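Local coordinates for protein Baccell_00856 (Bacteroides cellulosilyticus DSM 14838, PDB 5MVH) that probably hydrolyses rhamnose-containing glycans as a glycoside hydrolase built on a beta-propeller, at residues Tyr102-Phe107 against Leu114-Ser119; Gly353-Leu358 against Asp373-Pro378. All blocks are in the same frame, centred on the assembly; numbering follows the deposited sequence. Where two conformers were deposited one is given.

Followed from the N terminus, the chain reaches contact 1 first: strand 103-107 turns back through residues 108-115 into strand 116-118, closing a short beta hairpin. Contact 1 thereby joins the middle strand of the sheet 93-97/103-107/116-118 to an outermost one. Three further antiparallel sheets intervene before contact 2, which belongs to the sheet 335-339/342-347/357-361/369-373 of the beta-propeller. Contact 2 joins the start of strand 357-361 and the loop before it to the end of outermost strand 369-373 and the loop after it. The two closures are in series, neither nested nor crossed. The centres of contact 1 and contact 2 are about 32 Å apart, and they do not touch.

Contact 1 (Tyr102-Phe107 against Leu114-Ser119); sequences YLHLSF and LNYCRS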
loop_
_atom_site.group_PDB
_atom_site.type_symbol
_atom_site.label_atom_id
_atom_site.label_comp_id
_atom_site.label_asym_id
_atom_site.label_seq_id
_atom_site.Cartn_x
_atom_site.Cartn_y
_atom_site.Cartn_z
ATOM N N TYR A 102 -11.512 -10.450 14.115
ATOM C CA TYR A 102 -12.546 -10.048 13.152
ATOM C C TYR A 102 -11.889 -9.457 11.906
ATOM O O TYR A 102 -10.952 -8.652 12.012
ATOM C CB TYR A 102 -13.503 -9.018 13.735
ATOM C CG TYR A 102 -14.396 -9.523 14.854
ATOM C CD1 TYR A 102 -15.614 -10.112 14.580
ATOM C CD2 TYR A 102 -14.027 -9.361 16.188
ATOM C CE1 TYR A 102 -16.440 -10.565 15.598
ATOM C CE2 TYR A 102 -14.851 -9.803 17.210
ATOM C CZ TYR A 102 -16.048 -10.400 16.913
ATOM O OH TYR A 102 -16.854 -10.840 17.945
ATOM N N LEU A 103 -12.393 -9.865 10.743
ATOM C CA LEU A 103 -11.977 -9.279 9.473
ATOM C C LEU A 103 -12.762 -7.997 9.221
ATOM O O LEU A 103 -13.965 -7.948 9.458
ATOM C CB LEU A 103 -12.224 -10.241 8.307
ATOM C CG LEU A 103 -11.341 -11.466 8.121
ATOM C CD1 LEU A 103 -11.541 -12.541 9.195
ATOM C CD2 LEU A 103 -11.658 -12.032 6.754
ATOM N N HIS A 104 -12.056 -6.960 8.766
ATOM C CA HIS A 104 -12.648 -5.721 8.322
ATOM C C HIS A 104 -12.329 -5.582 6.823
ATOM O O HIS A 104 -11.158 -5.724 6.408
ATOM C CB HIS A 104 -12.045 -4.535 9.108
ATOM C CG HIS A 104 -12.321 -4.583 10.577
ATOM N ND1 HIS A 104 -13.105 -3.655 11.219
ATOM C CD2 HIS A 104 -11.887 -5.435 11.537
ATOM C CE1 HIS A 104 -13.173 -3.953 12.505
ATOM N NE2 HIS A 104 -12.431 -5.025 12.726
ATOM N N LEU A 105 -13.365 -5.282 6.040
ATOM C CA LEU A 105 -13.285 -5.224 4.592
ATOM C C LEU A 105 -13.831 -3.910 4.127
ATOM O O LEU A 105 -14.866 -3.452 4.602
ATOM C CB LEU A 105 -14.105 -6.348 3.940
ATOM C CG LEU A 105 -13.445 -7.687 3.630
ATOM C CD1 LEU A 105 -12.422 -7.563 2.502
ATOM C CD2 LEU A 105 -12.813 -8.337 4.865
ATOM N N SER A 106 -13.119 -3.267 3.216
ATOM C CA SER A 106 -13.640 -2.083 2.554
ATOM C C SER A 106 -13.233 -2.169 1.104
ATOM O O SER A 106 -12.087 -2.554 0.789
ATOM C CB SER A 106 -13.149 -0.804 3.225
ATOM O OG SER A 106 -13.775 0.316 2.663
ATOM N N PHE A 107 -14.161 -1.868 0.206
ATOM C CA PHE A 107 -13.991 -2.268 -1.198
ATOM C C PHE A 107 -14.849 -1.468 -2.176
ATOM O O PHE A 107 -15.855 -0.828 -1.790
ATOM C CB PHE A 107 -14.324 -3.781 -1.362
ATOM C CG PHE A 107 -15.659 -4.175 -0.758
ATOM C CD1 PHE A 107 -15.774 -4.513 0.593
ATOM C CD2 PHE A 107 -16.811 -4.197 -1.542
ATOM C CE1 PHE A 107 -17.018 -4.849 1.143
ATOM C CE2 PHE A 107 -18.032 -4.549 -1.001
ATOM C CZ PHE A 107 -18.146 -4.850 0.340
ATOM N N LEU A 114 -19.067 4.976 1.234
ATOM C CA LEU A 114 -18.277 3.950 1.916
ATOM C C LEU A 114 -18.941 2.566 1.911
ATOM O O LEU A 114 -20.108 2.427 2.326
ATOM C CB LEU A 114 -18.014 4.358 3.368
ATOM C CG LEU A 114 -17.155 3.390 4.205
ATOM C CD1 LEU A 114 -15.719 3.396 3.722
ATOM C CD2 LEU A 114 -17.243 3.738 5.677
ATOM N N ASN A 115 -18.175 1.584 1.423
ATOM C CA ASN A 115 -18.462 0.166 1.480
ATOM C C ASN A 115 -17.524 -0.461 2.528
ATOM O O ASN A 115 -16.319 -0.607 2.293
ATOM C CB ASN A 115 -18.200 -0.484 0.127
ATOM C CG ASN A 115 -19.125 0.035 -0.977
ATOM O OD1 ASN A 115 -20.345 0.144 -0.781
ATOM N ND2 ASN A 115 -18.552 0.350 -2.133
ATOM N N TYR A 116 -18.110 -0.840 3.661
ATOM C CA TYR A 116 -17.384 -1.369 4.818
ATOM C C TYR A 116 -18.197 -2.487 5.495
ATOM O O TYR A 116 -19.384 -2.293 5.809
ATOM C CB TYR A 116 -17.029 -0.233 5.787
ATOM C CG TYR A 116 -16.548 -0.727 7.123
ATOM C CD1 TYR A 116 -15.387 -1.487 7.222
ATOM C CD2 TYR A 116 -17.264 -0.450 8.295
ATOM C CE1 TYR A 116 -14.955 -1.976 8.454
ATOM C CE2 TYR A 116 -16.828 -0.918 9.537
ATOM C CZ TYR A 116 -15.677 -1.677 9.601
ATOM O OH TYR A 116 -15.270 -2.145 10.829
ATOM N N CYS A 117 -17.535 -3.620 5.727
ATOM C CA CYS A 117 -18.136 -4.841 6.310
ATOM C C CYS A 117 -17.173 -5.429 7.336
ATOM O O CYS A 117 -15.961 -5.375 7.137
ATOM C CB CYS A 117 -18.350 -5.908 5.200
ATOM S SG CYS A 117 -19.469 -5.269 3.955
ATOM N N ARG A 118 -17.713 -6.021 8.399
ATOM C CA ARG A 118 -16.910 -6.820 9.327
ATOM C C ARG A 118 -17.391 -8.250 9.275
ATOM O O ARG A 118 -18.562 -8.490 9.003
ATOM C CB ARG A 118 -17.025 -6.303 10.760
ATOM C CG ARG A 118 -16.423 -4.930 11.003
ATOM C CD ARG A 118 -16.748 -4.383 12.402
ATOM N NE ARG A 118 -18.138 -3.970 12.564
ATOM C CZ ARG A 118 -18.704 -3.592 13.713
ATOM N NH1 ARG A 118 -18.010 -3.553 14.859
ATOM N NH2 ARG A 118 -19.995 -3.244 13.723
ATOM N N SER A 119 -16.492 -9.191 9.555
ATOM C CA SER A 119 -16.899 -10.587 9.656
ATOM C C SER A 119 -17.823 -10.724 10.873
ATOM O O SER A 119 -17.789 -9.919 11.816
ATOM C CB SER A 119 -15.711 -11.535 9.758
ATOM O OG SER A 119 -14.953 -11.305 10.940
#
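Leu105 and Cys117 form the hydrogen-bonded pair at the middle of an antiparallel hairpin whose strand axes approach to 4.7 Å at 162°. Leu105 N donates to Cys117 O at 2.8 Å, and Cys117 N returns a bond to Leu105 O. Ser119 extends the pairing: its N donates to Leu103 O, while its OG accepts from Leu103 N at 2.9 Å and also bonds Ala121 O. At the other end Asn115 O takes Ser106 OG (2.7 Å) and Phe107 N from opposite faces of its plane. Asn115 CB sits over the centre of the Phe107 ring, and Cys117 SG meets that ring's edge, 3.8 Å from CE1. Tyr116 runs alongside His104 because chi1 of 168° swings its CG away from the backbone N, and its OH hydrogen-bonds His104 ND1 at 2.7 Å; Arg118 CG covers one face of the imidazole. A phenylalanine in place of Tyr116 would probably leave His104 ND1 without this partner and the imidazole less firmly held in rotation. Trp180 also bonds Tyr116 OH, Asp98 holds His104 NE2, and Glu131 pairs with Arg118. Strand 93-97 flanks 103-107 on its other edge, while Phe146 of strand 141-148 packs against His104 and Ser106.

Contact 2 (Gly353-Leu358 against Asp373-Pro378); sequences GSRVSL and DLTNFP
Asp373 uses both carboxylate oxygens to hold segment 353-358: OD2 takes Arg355 NH1 in a salt bridge of 3.0 Å, and OD1 accepts Ser357 OG at 2.8 Å. This is the end of a propeller-blade sheet, where strands 357-361 and 369-373 are antiparallel neighbours and Ser357 with Asp373 is a non-hydrogen-bonded pair. Each donor arrives on the anti side, tilted out of the carboxylate plane, and the guanidinium and carboxylate planes stand 87° apart. Arg352 adds a second salt bridge at OD1, so the two arginines probably stabilise the charged carboxylate. Leu374 N continues the pairing to Val356 O at 2.7 Å, with an N-H...O angle of 166°. Beyond it the backbone connection passes to a side chain: Thr375 OG1, set between its backbone N and carbonyl carbon (chi1 60°), receives Val356 N at 3.0 Å and donates to Phe377 O, bracing the bend that follows. Arg355 stays extended from CG to NE, laying its methylenes along Thr375 O, while Asn376 CA lies over one face of the guanidinium. On the apolar side Leu374 spans Val356 and Leu358, backed by Leu423 and Val425 of strand 418-425. Val356 CG2 touches the methyl CG2 of Thr375 at 3.5 Å.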
loop_
_atom_site.group_PDB
_atom_site.type_symbol
_atom_site.label_atom_id
_atom_site.label_comp_id
_atom_site.label_asym_id
_atom_site.label_seq_id
_atom_site.Cartn_x
_atom_site.Cartn_y
_atom_site.Cartn_z
ATOM N N GLY A 353 10.972 -8.391 -18.781
ATOM C CA GLY A 353 9.831 -9.151 -19.266
ATOM C C GLY A 353 8.576 -9.081 -18.420
ATOM O O GLY A 353 7.759 -9.988 -18.454
ATOM N N SER A 354 8.436 -8.030 -17.618
ATOM C CA SER A 354 7.258 -7.841 -16.745
ATOM C C SER A 354 7.011 -9.000 -15.783
ATOM O O SER A 354 5.876 -9.336 -15.449
ATOM C CB SER A 354 6.041 -7.517 -17.595
ATOM O OG SER A 354 6.279 -6.331 -18.337
ATOM N N ARG A 355 8.096 -9.593 -15.311
ATOM C CA ARG A 355 8.049 -10.603 -14.274
ATOM C C ARG A 355 7.927 -9.923 -12.928
ATOM O O ARG A 355 8.068 -8.702 -12.813
ATOM C CB ARG A 355 9.331 -11.441 -14.284
ATOM C CG ARG A 355 9.509 -12.221 -15.572
ATOM C CD ARG A 355 10.918 -12.745 -15.689
ATOM N NE ARG A 355 11.036 -13.662 -16.809
ATOM C CZ ARG A 355 12.154 -14.324 -17.141
ATOM N NH1 ARG A 355 13.278 -14.184 -16.439
ATOM N NH2 ARG A 355 12.148 -15.120 -18.201
ATOM N N VAL A 356 7.693 -10.734 -11.901
ATOM C CA VAL A 356 7.881 -10.289 -10.529
ATOM C C VAL A 356 9.385 -10.240 -10.321
ATOM O O VAL A 356 10.045 -11.244 -10.544
ATOM C CB VAL A 356 7.269 -11.274 -9.518
ATOM C CG1 VAL A 356 7.598 -10.823 -8.083
ATOM C CG2 VAL A 356 5.758 -11.401 -9.778
ATOM N N SER A 357 9.914 -9.097 -9.877
ATOM C CA SER A 357 11.356 -8.930 -9.679
ATOM C C SER A 357 11.675 -8.422 -8.278
ATOM O O SER A 357 10.842 -7.760 -7.623
ATOM C CB SER A 357 11.927 -7.971 -10.701
ATOM O OG SER A 357 11.807 -8.525 -11.995
ATOM N N LEU A 358 12.882 -8.779 -7.844
ATOM C CA LEU A 358 13.435 -8.417 -6.557
ATOM C C LEU A 358 14.736 -7.657 -6.756
ATOM O O LEU A 358 15.672 -8.158 -7.403
ATOM C CB LEU A 358 13.707 -9.651 -5.704
ATOM C CG LEU A 358 14.524 -9.453 -4.424
ATOM C CD1 LEU A 358 13.823 -8.512 -3.470
ATOM C CD2 LEU A 358 14.839 -10.799 -3.767
ATOM N N ASP A 373 14.773 -12.256 -10.742
ATOM C CA ASP A 373 13.377 -12.480 -11.125
ATOM C C ASP A 373 12.791 -13.574 -10.270
ATOM O O ASP A 373 13.433 -14.606 -10.045
ATOM C CB ASP A 373 13.255 -12.819 -12.613
ATOM C CG ASP A 373 13.586 -11.634 -13.505
ATOM O OD1 ASP A 373 13.441 -10.480 -13.032
ATOM O OD2 ASP A 373 14.020 -11.831 -14.674
ATOM N N LEU A 374 11.586 -13.330 -9.760
ATOM C CA LEU A 374 10.905 -14.299 -8.867
ATOM C C LEU A 374 9.847 -15.164 -9.532
ATOM O O LEU A 374 9.399 -16.159 -8.947
ATOM C CB LEU A 374 10.317 -13.536 -7.690
ATOM C CG LEU A 374 11.289 -12.623 -6.939
ATOM C CD1 LEU A 374 10.600 -12.004 -5.740
ATOM C CD2 LEU A 374 12.524 -13.394 -6.497
ATOM N N THR A 375 9.432 -14.779 -10.735
ATOM C CA THR A 375 8.583 -15.575 -11.605
ATOM C C THR A 375 9.289 -15.741 -12.954
ATOM O O THR A 375 10.042 -14.860 -13.379
ATOM C CB THR A 375 7.191 -14.931 -11.844
ATOM O OG1 THR A 375 7.324 -13.635 -12.453
ATOM C CG2 THR A 375 6.448 -14.779 -10.549
ATOM N N ASN A 376 9.013 -16.853 -13.632
ATOM C CA ASN A 376 9.561 -17.119 -14.971
ATOM C C ASN A 376 8.588 -16.709 -16.065
ATOM O O ASN A 376 8.857 -16.933 -17.249
ATOM C CB ASN A 376 10.004 -18.598 -15.133
ATOM C CG ASN A 376 8.851 -19.608 -15.089
ATOM O OD1 ASN A 376 7.661 -19.270 -15.176
ATOM N ND2 ASN A 376 9.215 -20.879 -14.993
ATOM N N PHE A 377 7.453 -16.128 -15.656
ATOM C CA PHE A 377 6.383 -15.750 -16.549
ATOM C C PHE A 377 6.038 -14.272 -16.281
ATOM O O PHE A 377 6.270 -13.792 -15.165
ATOM C CB PHE A 377 5.156 -16.680 -16.357
ATOM C CG PHE A 377 4.586 -16.698 -14.943
ATOM C CD1 PHE A 377 3.666 -15.729 -14.522
ATOM C CD2 PHE A 377 4.958 -17.684 -14.040
ATOM C CE1 PHE A 377 3.142 -15.736 -13.223
ATOM C CE2 PHE A 377 4.442 -17.708 -12.741
ATOM C CZ PHE A 377 3.523 -16.731 -12.328
ATOM N N PRO A 378 5.502 -13.561 -17.293
ATOM C CA PRO A 378 5.051 -12.182 -17.139
ATOM C C PRO A 378 3.751 -12.023 -16.325
ATOM O O PRO A 378 2.844 -12.882 -16.377
ATOM C CB PRO A 378 4.828 -11.740 -18.588
ATOM C CG PRO A 378 4.366 -12.986 -19.257
ATOM C CD PRO A 378 5.276 -14.032 -18.676
#